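Side-chain contacts in tryptophanyl-tRNA synthetase (Mycoplasma pneumoniae, PDB 2YY5), which probably catalyses the ATP-dependent attachment of tryptophan to its cognate tRNA, the step that charges tRNA(Trp) for protein synthesis: residues B[30-33]-B[34-38]; B[84-87]-B[88-91]; B[293-296]-B[297-301]; B[307-310]-B[311-315]. The protein carries 1 engineered substitution. All coordinates share one frame; numbering follows the deposited sequence.

Contact 1: B[30-33]-B[34-38]; sequences IELQ and EQCQL
Leu38 reaches back over Leu32 and Gln33 where helix 29-35 ends and the chain turns into strand 37-42, the middle strand of the parallel three-stranded sheet in the Rossmann-type catalytic domain of a class I synthetase. On the packed side, Leu38 CD2 lies 3.9 Å from Gln33 CB, and the same methyl is 4.0 Å from Leu32 CB. This follows from the first torsion of Leu38, whose CG stands opposite the backbone N (chi1 174°) on a CB already directed at the helix. A second apolar touch lies at the turn itself, with Leu32 CD2 4.0 Å from Cys36 SG. Residues Ala7 and Ala78 of the two flanking strands also contact Leu38, which places it in the sheet-to-helix interior.

The last helical turn is closed by Cys36 N bonding to Leu32 O with an N-H...O angle of 167°. Gln35 N bonds to Glu31 O at 3.1 Å and only weakly to Leu32 O.

The other side is looser and hydrated. Glu34 and Gln35 are exposed, and Glu34 bends at chi2 so that its carboxylate turns back along the helix. There one water donates to Ile30 O and Glu34 OE1. The Gln33 amide is held from beyond the turn, because OE1 accepts from Asp74 N while NE2 makes a weak bond to Gly72 O. On the hydrated side, Gln33 NE2 also donates to that water at 2.9 Å.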
ATOM      1  N   ILE B  30      -2.382  10.266 -29.515  1.00 33.98           N
ATOM      2  CA  ILE B  30      -1.539  10.595 -30.661  1.00 35.81           C
ATOM      3  C   ILE B  30      -1.216  12.082 -30.786  1.00 36.73           C
ATOM      4  O   ILE B  30      -0.233  12.457 -31.424  1.00 38.02           O
ATOM      5  CB  ILE B  30      -2.206  10.125 -31.963  1.00 37.04           C
ATOM      6  CG1 ILE B  30      -2.353   8.605 -31.935  1.00 40.93           C
ATOM      7  CG2 ILE B  30      -1.396  10.581 -33.169  1.00 32.69           C
ATOM      8  CD1 ILE B  30      -3.236   8.066 -33.024  1.00 48.29           C
ATOM      9  N   GLU B  31      -2.053  12.921 -30.189  1.00 35.71           N
ATOM     10  CA  GLU B  31      -1.854  14.361 -30.225  1.00 35.85           C
ATOM     11  C   GLU B  31      -0.940  14.718 -29.061  1.00 35.76           C
ATOM     12  O   GLU B  31      -0.032  15.543 -29.185  1.00 31.93           O
ATOM     13  CB  GLU B  31      -3.196  15.081 -30.062  1.00 45.07           C
ATOM     14  CG  GLU B  31      -4.350  14.458 -30.844  1.00 55.75           C
ATOM     15  CD  GLU B  31      -5.648  15.243 -30.700  1.00 65.58           C
ATOM     16  OE1 GLU B  31      -6.692  14.784 -31.218  1.00 62.11           O
ATOM     17  OE2 GLU B  31      -5.621  16.326 -30.072  1.00 73.42           O
ATOM     18  N   LEU B  32      -1.190  14.069 -27.928  1.00 31.36           N
ATOM     19  CA  LEU B  32      -0.424  14.293 -26.709  1.00 31.50           C
ATOM     20  C   LEU B  32       1.068  14.004 -26.830  1.00 28.31           C
ATOM     21  O   LEU B  32       1.893  14.843 -26.482  1.00 35.31           O
ATOM     22  CB  LEU B  32      -1.024  13.472 -25.556  1.00 22.49           C
ATOM     23  CG  LEU B  32      -2.339  14.033 -25.006  1.00 18.85           C
ATOM     24  CD1 LEU B  32      -2.944  13.106 -23.970  1.00 19.39           C
ATOM     25  CD2 LEU B  32      -2.060  15.387 -24.403  1.00 18.53           C
ATOM     26  N   GLN B  33       1.417  12.819 -27.318  1.00 31.73           N
ATOM     27  CA  GLN B  33       2.819  12.439 -27.459  1.00 33.69           C
ATOM     28  C   GLN B  33       3.559  13.377 -28.396  1.00 37.39           C
ATOM     29  O   GLN B  33       4.785  13.337 -28.482  1.00 40.75           O
ATOM     30  CB  GLN B  33       2.931  11.012 -27.983  1.00 29.12           C
ATOM     31  CG  GLN B  33       2.181  10.785 -29.276  1.00 32.06           C
ATOM     32  CD  GLN B  33       2.382   9.392 -29.799  1.00 26.33           C
ATOM     33  OE1 GLN B  33       2.507   8.450 -29.024  1.00 32.53           O
ATOM     34  NE2 GLN B  33       2.408   9.244 -31.117  1.00 18.84           N
ATOM     35  N   GLU B  34       2.812  14.221 -29.098  1.00 39.36           N
ATOM     36  CA  GLU B  34       3.416  15.174 -30.020  1.00 38.05           C
ATOM     37  C   GLU B  34       3.591  16.524 -29.325  1.00 37.97           C
ATOM     38  O   GLU B  34       4.561  17.236 -29.567  1.00 41.63           O
ATOM     39  CB  GLU B  34       2.534  15.339 -31.261  1.00 33.43           C
ATOM     40  CG  GLU B  34       3.305  15.454 -32.568  1.00 42.50           C
ATOM     41  CD  GLU B  34       4.018  14.155 -32.967  1.00 48.45           C
ATOM     42  OE1 GLU B  34       3.345  13.107 -33.099  1.00 42.40           O
ATOM     43  OE2 GLU B  34       5.255  14.185 -33.160  1.00 45.51           O
ATOM     44  N   GLN B  35       2.651  16.861 -28.448  1.00 39.78           N
ATOM     45  CA  GLN B  35       2.676  18.131 -27.732  1.00 39.01           C
ATOM     46  C   GLN B  35       3.316  18.067 -26.349  1.00 37.68           C
ATOM     47  O   GLN B  35       3.887  19.049 -25.876  1.00 40.94           O
ATOM     48  CB  GLN B  35       1.250  18.669 -27.591  1.00 44.76           C
ATOM     49  CG  GLN B  35       0.644  19.220 -28.871  1.00 56.67           C
ATOM     50  CD  GLN B  35       1.326  20.499 -29.334  1.00 65.47           C
ATOM     51  OE1 GLN B  35       2.486  20.482 -29.754  1.00 66.31           O
ATOM     52  NE2 GLN B  35       0.608  21.616 -29.251  1.00 63.90           N
ATOM     53  N   CYS B  36       3.231  16.918 -25.696  1.00 34.21           N
ATOM     54  CA  CYS B  36       3.789  16.802 -24.360  1.00 28.42           C
ATOM     55  C   CYS B  36       4.763  15.654 -24.198  1.00 22.06           C
ATOM     56  O   CYS B  36       4.934  14.828 -25.089  1.00 24.55           O
ATOM     57  CB  CYS B  36       2.669  16.594 -23.335  1.00 33.14           C
ATOM     58  SG  CYS B  36       1.186  17.595 -23.538  1.00 40.17           S
ATOM     59  N   GLN B  37       5.412  15.639 -23.040  1.00 22.19           N
ATOM     60  CA  GLN B  37       6.313  14.564 -22.654  1.00 24.12           C
ATOM     61  C   GLN B  37       5.244  13.669 -22.037  1.00 23.49           C
ATOM     62  O   GLN B  37       4.756  13.942 -20.937  1.00 21.39           O
ATOM     63  CB  GLN B  37       7.289  15.041 -21.581  1.00 29.76           C
ATOM     64  CG  GLN B  37       8.073  13.927 -20.913  1.00 35.89           C
ATOM     65  CD  GLN B  37       9.035  14.441 -19.857  1.00 37.22           C
ATOM     66  OE1 GLN B  37       9.741  13.665 -19.223  1.00 36.63           O
ATOM     67  NE2 GLN B  37       9.064  15.754 -19.665  1.00 33.36           N
ATOM     68  N   LEU B  38       4.864  12.625 -22.764  1.00 18.06           N
ATOM     69  CA  LEU B  38       3.792  11.748 -22.328  1.00 18.11           C
ATOM     70  C   LEU B  38       4.186  10.467 -21.614  1.00 20.51           C
ATOM     71  O   LEU B  38       5.091   9.750 -22.033  1.00 22.71           O
ATOM     72  CB  LEU B  38       2.898  11.414 -23.531  1.00 12.53           C
ATOM     73  CG  LEU B  38       1.764  10.392 -23.360  1.00 23.23           C
ATOM     74  CD1 LEU B  38       0.756  10.899 -22.321  1.00 19.79           C
ATOM     75  CD2 LEU B  38       1.074  10.163 -24.712  1.00 15.12           C
TER
HETATM   76  O   HOH W   1       1.914  11.100 -33.260  1.00 29.62           O
HETATM   77  O   HOH W   2       7.100  14.404 -27.135  1.00 23.00           O

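Contact 2: B[84-87]-B[88-91]; sequences SDLL and EHSM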
ATOM      1  N   SER B  84       3.133  -2.288 -12.230  1.00 17.21           N
ATOM      2  CA  SER B  84       3.767  -3.228 -11.318  1.00 15.82           C
ATOM      3  C   SER B  84       5.277  -3.391 -11.519  1.00 19.67           C
ATOM      4  O   SER B  84       5.953  -3.939 -10.644  1.00 18.50           O
ATOM      5  CB  SER B  84       3.083  -4.605 -11.422  1.00 19.98           C
ATOM      6  OG  SER B  84       3.324  -5.231 -12.676  1.00 14.63           O
ATOM      7  N   ASP B  85       5.812  -2.945 -12.659  1.00 15.60           N
ATOM      8  CA  ASP B  85       7.253  -3.070 -12.907  1.00 14.17           C
ATOM      9  C   ASP B  85       8.047  -2.094 -12.053  1.00 18.01           C
ATOM     10  O   ASP B  85       9.268  -2.213 -11.937  1.00 20.13           O
ATOM     11  CB  ASP B  85       7.589  -2.824 -14.382  1.00 16.98           C
ATOM     12  CG  ASP B  85       7.509  -4.087 -15.226  1.00 22.22           C
ATOM     13  OD1 ASP B  85       7.407  -3.962 -16.464  1.00 26.41           O
ATOM     14  OD2 ASP B  85       7.562  -5.201 -14.664  1.00 20.36           O
ATOM     15  N   LEU B  86       7.349  -1.124 -11.468  1.00 13.67           N
ATOM     16  CA  LEU B  86       7.986  -0.130 -10.616  1.00 14.99           C
ATOM     17  C   LEU B  86       7.550  -0.162  -9.146  1.00 13.09           C
ATOM     18  O   LEU B  86       6.469   0.300  -8.794  1.00 11.55           O
ATOM     19  CB  LEU B  86       7.741   1.280 -11.168  1.00 12.49           C
ATOM     20  CG  LEU B  86       8.489   1.693 -12.433  1.00 20.51           C
ATOM     21  CD1 LEU B  86       8.006   0.856 -13.609  1.00 14.06           C
ATOM     22  CD2 LEU B  86       8.263   3.181 -12.699  1.00 19.46           C
ATOM     23  N   LEU B  87       8.399  -0.695  -8.282  1.00 12.23           N
ATOM     24  CA  LEU B  87       8.086  -0.713  -6.862  1.00 13.74           C
ATOM     25  C   LEU B  87       7.821   0.711  -6.355  1.00 18.85           C
ATOM     26  O   LEU B  87       7.186   0.895  -5.308  1.00 18.49           O
ATOM     27  CB  LEU B  87       9.247  -1.333  -6.077  1.00 15.19           C
ATOM     28  CG  LEU B  87       9.268  -2.858  -5.907  1.00 13.00           C
ATOM     29  CD1 LEU B  87       8.434  -3.533  -6.974  1.00 12.19           C
ATOM     30  CD2 LEU B  87      10.696  -3.331  -5.943  1.00 11.82           C
ATOM     31  N   GLU B  88       8.310   1.717  -7.089  1.00 16.76           N
ATOM     32  CA  GLU B  88       8.112   3.111  -6.690  1.00 11.01           C
ATOM     33  C   GLU B  88       6.635   3.455  -6.593  1.00 11.60           C
ATOM     34  O   GLU B  88       6.249   4.344  -5.846  1.00 16.92           O
ATOM     35  CB  GLU B  88       8.773   4.084  -7.677  1.00 13.12           C
ATOM     36  CG  GLU B  88      10.291   4.208  -7.573  1.00  7.23           C
ATOM     37  CD  GLU B  88      10.996   3.027  -8.194  1.00 19.81           C
ATOM     38  OE1 GLU B  88      12.244   2.986  -8.181  1.00 21.54           O
ATOM     39  OE2 GLU B  88      10.292   2.135  -8.707  1.00 22.46           O
ATOM     40  N   HIS B  89       5.806   2.751  -7.352  1.00 13.53           N
ATOM     41  CA  HIS B  89       4.380   3.014  -7.324  1.00 13.19           C
ATOM     42  C   HIS B  89       3.758   2.582  -6.008  1.00 13.58           C
ATOM     43  O   HIS B  89       3.039   3.354  -5.386  1.00 12.79           O
ATOM     44  CB  HIS B  89       3.705   2.346  -8.520  1.00 11.28           C
ATOM     45  CG  HIS B  89       3.822   3.145  -9.779  1.00 17.11           C
ATOM     46  ND1 HIS B  89       2.907   4.114 -10.130  1.00 20.27           N
ATOM     47  CD2 HIS B  89       4.802   3.198 -10.714  1.00 19.65           C
ATOM     48  CE1 HIS B  89       3.321   4.733 -11.225  1.00 18.99           C
ATOM     49  NE2 HIS B  89       4.469   4.196 -11.597  1.00 16.81           N
ATOM     50  N   SER B  90       4.060   1.369  -5.566  1.00 14.81           N
ATOM     51  CA  SER B  90       3.520   0.881  -4.307  1.00 17.34           C
ATOM     52  C   SER B  90       3.990   1.774  -3.161  1.00 17.94           C
ATOM     53  O   SER B  90       3.226   2.078  -2.242  1.00 19.00           O
ATOM     54  CB  SER B  90       3.968  -0.564  -4.051  1.00 17.75           C
ATOM     55  OG  SER B  90       5.360  -0.643  -3.792  1.00  7.23           O
ATOM     56  N   MET B  91       5.245   2.205  -3.225  1.00 13.30           N
ATOM     57  CA  MET B  91       5.789   3.039  -2.165  1.00 12.95           C
ATOM     58  C   MET B  91       5.160   4.414  -2.119  1.00 10.44           C
ATOM     59  O   MET B  91       4.775   4.883  -1.054  1.00 13.90           O
ATOM     60  CB  MET B  91       7.305   3.160  -2.301  1.00 13.49           C
ATOM     61  CG  MET B  91       7.965   3.950  -1.176  1.00 23.07           C
ATOM     62  SD  MET B  91       7.377   3.498   0.476  1.00 31.18           S
ATOM     63  CE  MET B  91       8.510   2.222   0.924  1.00 34.74           C
TER
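His89 sets the edge of its imidazole against Leu86, with CD2 3.5 Å from Leu86 CB and that carbon near the ring plane. The ring reaches this place because its CG stands opposite the carbonyl carbon (chi1 -81°), so it leans back toward the preceding turn. Its two nitrogens are engaged beyond the contact: ND1 bonds Asp142, predicted to bind tryptophan, and NE2 bonds the Tyr146 hydroxyl. The rotation of the ring is therefore fixed from both nitrogens. The His89 side chain lies about 7 Å from the bound tryptophanyl-adenylate analogue.

Glu88 starts with much the same first torsion but bends at chi2 (77°). Its carboxylate is carried back alongside the backbone of the preceding segment, where OE2 lies 3.6 Å from Leu86 CB. From helix 311-340, Gln326 gives OE2 a weak hydrogen bond and Arg330 forms a long, weak ion pair with OE1. These residues form the loop and first turn joining strand 78-82 to helix 87-98 in the Rossmann-type domain, at the dimer interface.

The turn is fastened by His89 N to Leu86 O at 2.9 Å. Next comes Leu87 O, which accepts twice. Met91 N bonds it at 3.1 Å, whereas Ser90 OG, placed between its own backbone N and carbonyl carbon (chi1 69°), donates in the carbonyl plane onto a lone pair at 2.8 Å. The same hydroxyl also bonds Ser90 OG of the second subunit, and Leu87 packs on its counterpart there.

Contact 3: B[293-296]-B[297-301]; sequences EATV and NLLVN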
ATOM      1  N   GLU B 293     -20.858   2.086 -39.543  1.00 21.46           N
ATOM      2  CA  GLU B 293     -19.765   2.047 -40.514  1.00 25.05           C
ATOM      3  C   GLU B 293     -18.497   2.662 -39.923  1.00 22.10           C
ATOM      4  O   GLU B 293     -17.427   2.066 -39.994  1.00 22.13           O
ATOM      5  CB  GLU B 293     -20.154   2.789 -41.796  1.00 30.34           C
ATOM      6  CG  GLU B 293     -19.176   2.609 -42.951  1.00 32.45           C
ATOM      7  CD  GLU B 293     -19.551   3.457 -44.160  1.00 37.46           C
ATOM      8  OE1 GLU B 293     -20.725   3.391 -44.588  1.00 40.01           O
ATOM      9  OE2 GLU B 293     -18.681   4.185 -44.685  1.00 26.45           O
ATOM     10  N   ALA B 294     -18.619   3.852 -39.339  1.00 22.91           N
ATOM     11  CA  ALA B 294     -17.474   4.516 -38.734  1.00 19.57           C
ATOM     12  C   ALA B 294     -16.894   3.615 -37.647  1.00 23.04           C
ATOM     13  O   ALA B 294     -15.676   3.473 -37.514  1.00 26.21           O
ATOM     14  CB  ALA B 294     -17.896   5.841 -38.140  1.00 20.48           C
ATOM     15  N   THR B 295     -17.778   2.992 -36.881  1.00 20.36           N
ATOM     16  CA  THR B 295     -17.347   2.110 -35.809  1.00 19.41           C
ATOM     17  C   THR B 295     -16.649   0.857 -36.320  1.00 15.51           C
ATOM     18  O   THR B 295     -15.536   0.553 -35.888  1.00 20.41           O
ATOM     19  CB  THR B 295     -18.529   1.701 -34.933  1.00 20.11           C
ATOM     20  OG1 THR B 295     -19.161   2.879 -34.413  1.00 23.12           O
ATOM     21  CG2 THR B 295     -18.056   0.829 -33.785  1.00 11.49           C
ATOM     22  N   VAL B 296     -17.293   0.129 -37.231  1.00 14.44           N
ATOM     23  CA  VAL B 296     -16.695  -1.086 -37.778  1.00 17.71           C
ATOM     24  C   VAL B 296     -15.336  -0.743 -38.378  1.00 21.03           C
ATOM     25  O   VAL B 296     -14.342  -1.398 -38.085  1.00 24.30           O
ATOM     26  CB  VAL B 296     -17.589  -1.738 -38.875  1.00 17.96           C
ATOM     27  CG1 VAL B 296     -16.836  -2.884 -39.553  1.00 12.70           C
ATOM     28  CG2 VAL B 296     -18.882  -2.278 -38.254  1.00 11.26           C
ATOM     29  N   ASN B 297     -15.300   0.299 -39.203  1.00 19.31           N
ATOM     30  CA  ASN B 297     -14.059   0.732 -39.826  1.00 20.88           C
ATOM     31  C   ASN B 297     -12.951   0.886 -38.795  1.00 20.37           C
ATOM     32  O   ASN B 297     -11.853   0.368 -38.980  1.00 26.35           O
ATOM     33  CB  ASN B 297     -14.258   2.064 -40.562  1.00 18.89           C
ATOM     34  CG  ASN B 297     -15.058   1.909 -41.847  1.00 23.50           C
ATOM     35  OD1 ASN B 297     -15.582   0.829 -42.147  1.00 19.71           O
ATOM     36  ND2 ASN B 297     -15.161   2.994 -42.611  1.00 20.91           N
ATOM     37  N   LEU B 298     -13.241   1.598 -37.713  1.00 20.86           N
ATOM     38  CA  LEU B 298     -12.253   1.821 -36.665  1.00 21.98           C
ATOM     39  C   LEU B 298     -11.838   0.498 -36.007  1.00 27.26           C
ATOM     40  O   LEU B 298     -10.649   0.168 -35.954  1.00 24.33           O
ATOM     41  CB  LEU B 298     -12.816   2.794 -35.621  1.00 23.03           C
ATOM     42  CG  LEU B 298     -11.956   3.395 -34.491  1.00 24.46           C
ATOM     43  CD1 LEU B 298     -11.491   2.297 -33.583  1.00 24.11           C
ATOM     44  CD2 LEU B 298     -10.771   4.171 -35.047  1.00 12.55           C
ATOM     45  N   LEU B 299     -12.807  -0.268 -35.516  1.00 26.20           N
ATOM     46  CA  LEU B 299     -12.486  -1.532 -34.862  1.00 29.66           C
ATOM     47  C   LEU B 299     -11.669  -2.472 -35.749  1.00 33.93           C
ATOM     48  O   LEU B 299     -10.645  -3.011 -35.314  1.00 33.98           O
ATOM     49  CB  LEU B 299     -13.770  -2.217 -34.381  1.00 26.21           C
ATOM     50  CG  LEU B 299     -14.299  -1.770 -33.008  1.00 25.41           C
ATOM     51  CD1 LEU B 299     -13.962  -0.328 -32.745  1.00 24.79           C
ATOM     52  CD2 LEU B 299     -15.792  -1.963 -32.955  1.00 27.65           C
ATOM     53  N   VAL B 300     -12.113  -2.658 -36.991  1.00 33.88           N
ATOM     54  CA  VAL B 300     -11.411  -3.531 -37.928  1.00 30.04           C
ATOM     55  C   VAL B 300      -9.971  -3.059 -38.125  1.00 26.51           C
ATOM     56  O   VAL B 300      -9.067  -3.871 -38.273  1.00 26.07           O
ATOM     57  CB  VAL B 300     -12.162  -3.592 -39.288  1.00 25.19           C
ATOM     58  CG1 VAL B 300     -11.315  -4.277 -40.352  1.00 15.07           C
ATOM     59  CG2 VAL B 300     -13.464  -4.352 -39.109  1.00 20.37           C
ATOM     60  N   ASN B 301      -9.762  -1.747 -38.098  1.00 30.35           N
ATOM     61  CA  ASN B 301      -8.424  -1.181 -38.262  1.00 34.13           C
ATOM     62  C   ASN B 301      -7.581  -1.244 -36.982  1.00 36.58           C
ATOM     63  O   ASN B 301      -6.355  -1.136 -37.032  1.00 38.72           O
ATOM     64  CB  ASN B 301      -8.520   0.265 -38.756  1.00 35.03           C
ATOM     65  CG  ASN B 301      -7.173   0.963 -38.782  1.00 38.61           C
ATOM     66  OD1 ASN B 301      -6.725   1.511 -37.773  1.00 42.71           O
ATOM     67  ND2 ASN B 301      -6.513   0.935 -39.936  1.00 38.43           N
TER
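Thr295 CG2 and Leu299 CD2 touch at 3.7 Å, one turn apart on helix 284-308, and Val296 CG1 meets Val300 CG2 at the same separation of 3.7 Å. In both pairs the side chains run side by side and point the same way.

The backbone beneath them is paired by four successive i to i+4 bonds. Asn297 N bonds to Glu293 O, Leu298 N to Ala294 O, and Val300 N to Val296 O at 2.8 Å. Between them, Leu299 N to Thr295 O is nearly straight at 175°.

Side-chain polar groups use other partners. Thr295 OG1 lies beside the backbone N (chi1 -57°) and bonds Leu291 O one turn back, while CG2, anti to that N, is left to meet Leu299. Asn297 runs alongside Glu293, but the carboxylate and amide planes are 44° apart and no hydrogen bond joins the two side chains; ND2 donates instead to Asn264 OD1. Asn264 ND2 in turn donates a hydrogen bond to Ala294 O, so that carbonyl accepts from a side chain as well as from Leu298 N.

The surrounding helical bundle is consistent with the C-terminal domain that contacts the anticodon in relatives. The chemistry implies a helix that pairs its own backbone groups over this stretch, sets an apolar patch of Thr295 CG2 and Leu299 against Val223 of helix 220-228, and is pinned to the loop before helix 265-271 by a two-way link to Asn264.

Contact 4: B[307-310]-B[311-315]; sequences EQIS and REQVF
Ser310 and Ile309 receive the first turn of helix 311-340 as the chain leaves helix 284-308. Arg311 comes first: its side chain leads away from the preceding residues, although CB still touches Ser310, and it makes a cation-pi contact with Phe62 of helix 54-71, while the residue also packs on Ile347 of the second subunit. Glu312 follows, its carboxylate turned toward Ser310; the bond from Ser310 OG to Glu312 OE1 is weak, and the place of that hydroxyl is doubtful.

At Gln313 the backbone N donates to Ser310 OG at 3.2 Å, a length less sure for the same reason. Gln313 is extended beyond CG, and its side chain crosses that of Ile309 at about a right angle, with OE1 3.7 Å from Ile309 CD1. Val314 then adds the backbone bond from its N to Ser310 O at 3.0 Å, and its CG2 faces Ile309 CG2 at 4.2 Å; both side chains pack on helix 54-71. Phe315 turns off toward Lys348 of the second subunit and completes the turn by a backbone bond to Arg311. Bonding from Gln313 N to its side chain, and its place right before the helix, mark Ser310 as a serine N-cap, here at the break between two long helices.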
ATOM      1  N   GLU B 307      -3.127  -6.975 -34.244  1.00 55.16           N
ATOM      2  CA  GLU B 307      -2.690  -8.330 -34.556  1.00 57.74           C
ATOM      3  C   GLU B 307      -1.222  -8.371 -35.004  1.00 55.59           C
ATOM      4  O   GLU B 307      -0.505  -9.340 -34.739  1.00 52.04           O
ATOM      5  CB  GLU B 307      -3.590  -8.899 -35.651  1.00 60.92           C
ATOM      6  CG  GLU B 307      -3.320 -10.333 -36.031  1.00 71.12           C
ATOM      7  CD  GLU B 307      -4.116 -10.744 -37.252  1.00 78.24           C
ATOM      8  OE1 GLU B 307      -5.360 -10.609 -37.228  1.00 82.18           O
ATOM      9  OE2 GLU B 307      -3.499 -11.199 -38.238  1.00 82.55           O
ATOM     10  N   GLN B 308      -0.787  -7.310 -35.677  1.00 50.82           N
ATOM     11  CA  GLN B 308       0.580  -7.204 -36.166  1.00 49.59           C
ATOM     12  C   GLN B 308       1.603  -7.089 -35.037  1.00 53.68           C
ATOM     13  O   GLN B 308       2.733  -7.561 -35.171  1.00 60.73           O
ATOM     14  CB  GLN B 308       0.703  -5.993 -37.090  1.00 52.94           C
ATOM     15  CG  GLN B 308      -0.057  -6.132 -38.395  1.00 54.63           C
ATOM     16  CD  GLN B 308      -0.301  -4.797 -39.068  1.00 61.36           C
ATOM     17  OE1 GLN B 308       0.630  -4.017 -39.293  1.00 64.41           O
ATOM     18  NE2 GLN B 308      -1.559  -4.523 -39.395  1.00 60.19           N
ATOM     19  N   ILE B 309       1.211  -6.466 -33.929  1.00 49.19           N
ATOM     20  CA  ILE B 309       2.112  -6.297 -32.791  1.00 41.62           C
ATOM     21  C   ILE B 309       2.480  -7.661 -32.195  1.00 40.30           C
ATOM     22  O   ILE B 309       1.604  -8.498 -31.972  1.00 37.01           O
ATOM     23  CB  ILE B 309       1.453  -5.416 -31.707  1.00 39.31           C
ATOM     24  CG1 ILE B 309       0.969  -4.103 -32.333  1.00 34.39           C
ATOM     25  CG2 ILE B 309       2.444  -5.142 -30.583  1.00 39.81           C
ATOM     26  CD1 ILE B 309       2.065  -3.273 -32.974  1.00 31.58           C
ATOM     27  N   SER B 310       3.771  -7.874 -31.934  1.00 37.86           N
ATOM     28  CA  SER B 310       4.260  -9.148 -31.392  1.00 35.05           C
ATOM     29  C   SER B 310       4.617  -9.139 -29.911  1.00 39.46           C
ATOM     30  O   SER B 310       4.887  -8.086 -29.327  1.00 39.64           O
ATOM     31  CB  SER B 310       5.503  -9.598 -32.147  1.00 36.20           C
ATOM     32  OG  SER B 310       6.632  -8.862 -31.716  1.00 34.36           O
ATOM     33  N   ARG B 311       4.654 -10.337 -29.329  1.00 39.03           N
ATOM     34  CA  ARG B 311       4.981 -10.530 -27.918  1.00 37.26           C
ATOM     35  C   ARG B 311       6.306  -9.838 -27.571  1.00 39.59           C
ATOM     36  O   ARG B 311       6.371  -9.054 -26.620  1.00 39.85           O
ATOM     37  CB  ARG B 311       5.088 -12.030 -27.606  1.00 37.56           C
ATOM     38  CG  ARG B 311       4.732 -12.410 -26.176  1.00 36.79           C
ATOM     39  CD  ARG B 311       3.329 -13.001 -26.103  1.00 47.45           C
ATOM     40  NE  ARG B 311       2.741 -12.850 -24.773  1.00 50.53           N
ATOM     41  CZ  ARG B 311       1.549 -13.321 -24.416  1.00 48.89           C
ATOM     42  NH1 ARG B 311       1.101 -13.123 -23.182  1.00 50.62           N
ATOM     43  NH2 ARG B 311       0.808 -13.997 -25.284  1.00 44.28           N
ATOM     44  N   GLU B 312       7.356 -10.144 -28.335  1.00 38.83           N
ATOM     45  CA  GLU B 312       8.682  -9.552 -28.129  1.00 37.89           C
ATOM     46  C   GLU B 312       8.580  -8.028 -28.119  1.00 34.54           C
ATOM     47  O   GLU B 312       9.183  -7.355 -27.282  1.00 32.10           O
ATOM     48  CB  GLU B 312       9.647  -9.999 -29.244  1.00 47.46           C
ATOM     49  CG  GLU B 312       9.070  -9.871 -30.666  1.00 65.08           C
ATOM     50  CD  GLU B 312       9.871  -8.944 -31.588  1.00 71.10           C
ATOM     51  OE1 GLU B 312       9.426  -8.721 -32.741  1.00 68.53           O
ATOM     52  OE2 GLU B 312      10.938  -8.444 -31.168  1.00 74.27           O
ATOM     53  N   GLN B 313       7.811  -7.497 -29.062  1.00 29.24           N
ATOM     54  CA  GLN B 313       7.605  -6.065 -29.173  1.00 27.16           C
ATOM     55  C   GLN B 313       7.026  -5.495 -27.882  1.00 26.04           C
ATOM     56  O   GLN B 313       7.449  -4.441 -27.409  1.00 23.94           O
ATOM     57  CB  GLN B 313       6.666  -5.765 -30.342  1.00 23.95           C
ATOM     58  CG  GLN B 313       7.382  -5.691 -31.674  1.00 34.20           C
ATOM     59  CD  GLN B 313       6.441  -5.469 -32.836  1.00 36.89           C
ATOM     60  OE1 GLN B 313       5.534  -4.641 -32.768  1.00 47.27           O
ATOM     61  NE2 GLN B 313       6.661  -6.197 -33.921  1.00 42.60           N
ATOM     62  N   VAL B 314       6.052  -6.192 -27.318  1.00 22.55           N
ATOM     63  CA  VAL B 314       5.437  -5.738 -26.088  1.00 24.42           C
ATOM     64  C   VAL B 314       6.457  -5.729 -24.962  1.00 25.13           C
ATOM     65  O   VAL B 314       6.567  -4.754 -24.213  1.00 22.75           O
ATOM     66  CB  VAL B 314       4.260  -6.644 -25.685  1.00 24.18           C
ATOM     67  CG1 VAL B 314       3.805  -6.306 -24.248  1.00 13.33           C
ATOM     68  CG2 VAL B 314       3.113  -6.462 -26.688  1.00 14.52           C
ATOM     69  N   PHE B 315       7.209  -6.819 -24.866  1.00 21.36           N
ATOM     70  CA  PHE B 315       8.212  -6.960 -23.835  1.00 19.17           C
ATOM     71  C   PHE B 315       9.281  -5.871 -23.894  1.00 23.12           C
ATOM     72  O   PHE B 315       9.576  -5.238 -22.882  1.00 25.67           O
ATOM     73  CB  PHE B 315       8.871  -8.339 -23.922  1.00 18.84           C
ATOM     74  CG  PHE B 315       9.888  -8.574 -22.855  1.00 21.04           C
ATOM     75  CD1 PHE B 315       9.495  -8.723 -21.526  1.00 21.30           C
ATOM     76  CD2 PHE B 315      11.247  -8.584 -23.158  1.00 19.39           C
ATOM     77  CE1 PHE B 315      10.441  -8.873 -20.511  1.00 18.67           C
ATOM     78  CE2 PHE B 315      12.205  -8.734 -22.147  1.00 15.63           C
ATOM     79  CZ  PHE B 315      11.798  -8.877 -20.827  1.00 18.41           C
TER

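Along the chain the four contacts come in series, 1 to 4. Contact 1 ends on strand 37-42 and contact 2 follows strand 78-82, its neighbour in the three-stranded parallel sheet; their centres are 24 Å apart. Contacts 3 and 4 share helix 284-308, with centres 22 Å apart and nearest atoms about 6 Å apart. Helix 220-228 packs on contact 3 and helix 54-71 on contact 4, which shows the shared helix leading from the helical bundle back toward the catalytic domain. Contacts 2 and 3 lie farthest apart, about 36 Å between centres, on opposite sides of the chain's centre. Helix 311-340, which begins in contact 4, packs against contact 2, and both contacts touch the second subunit.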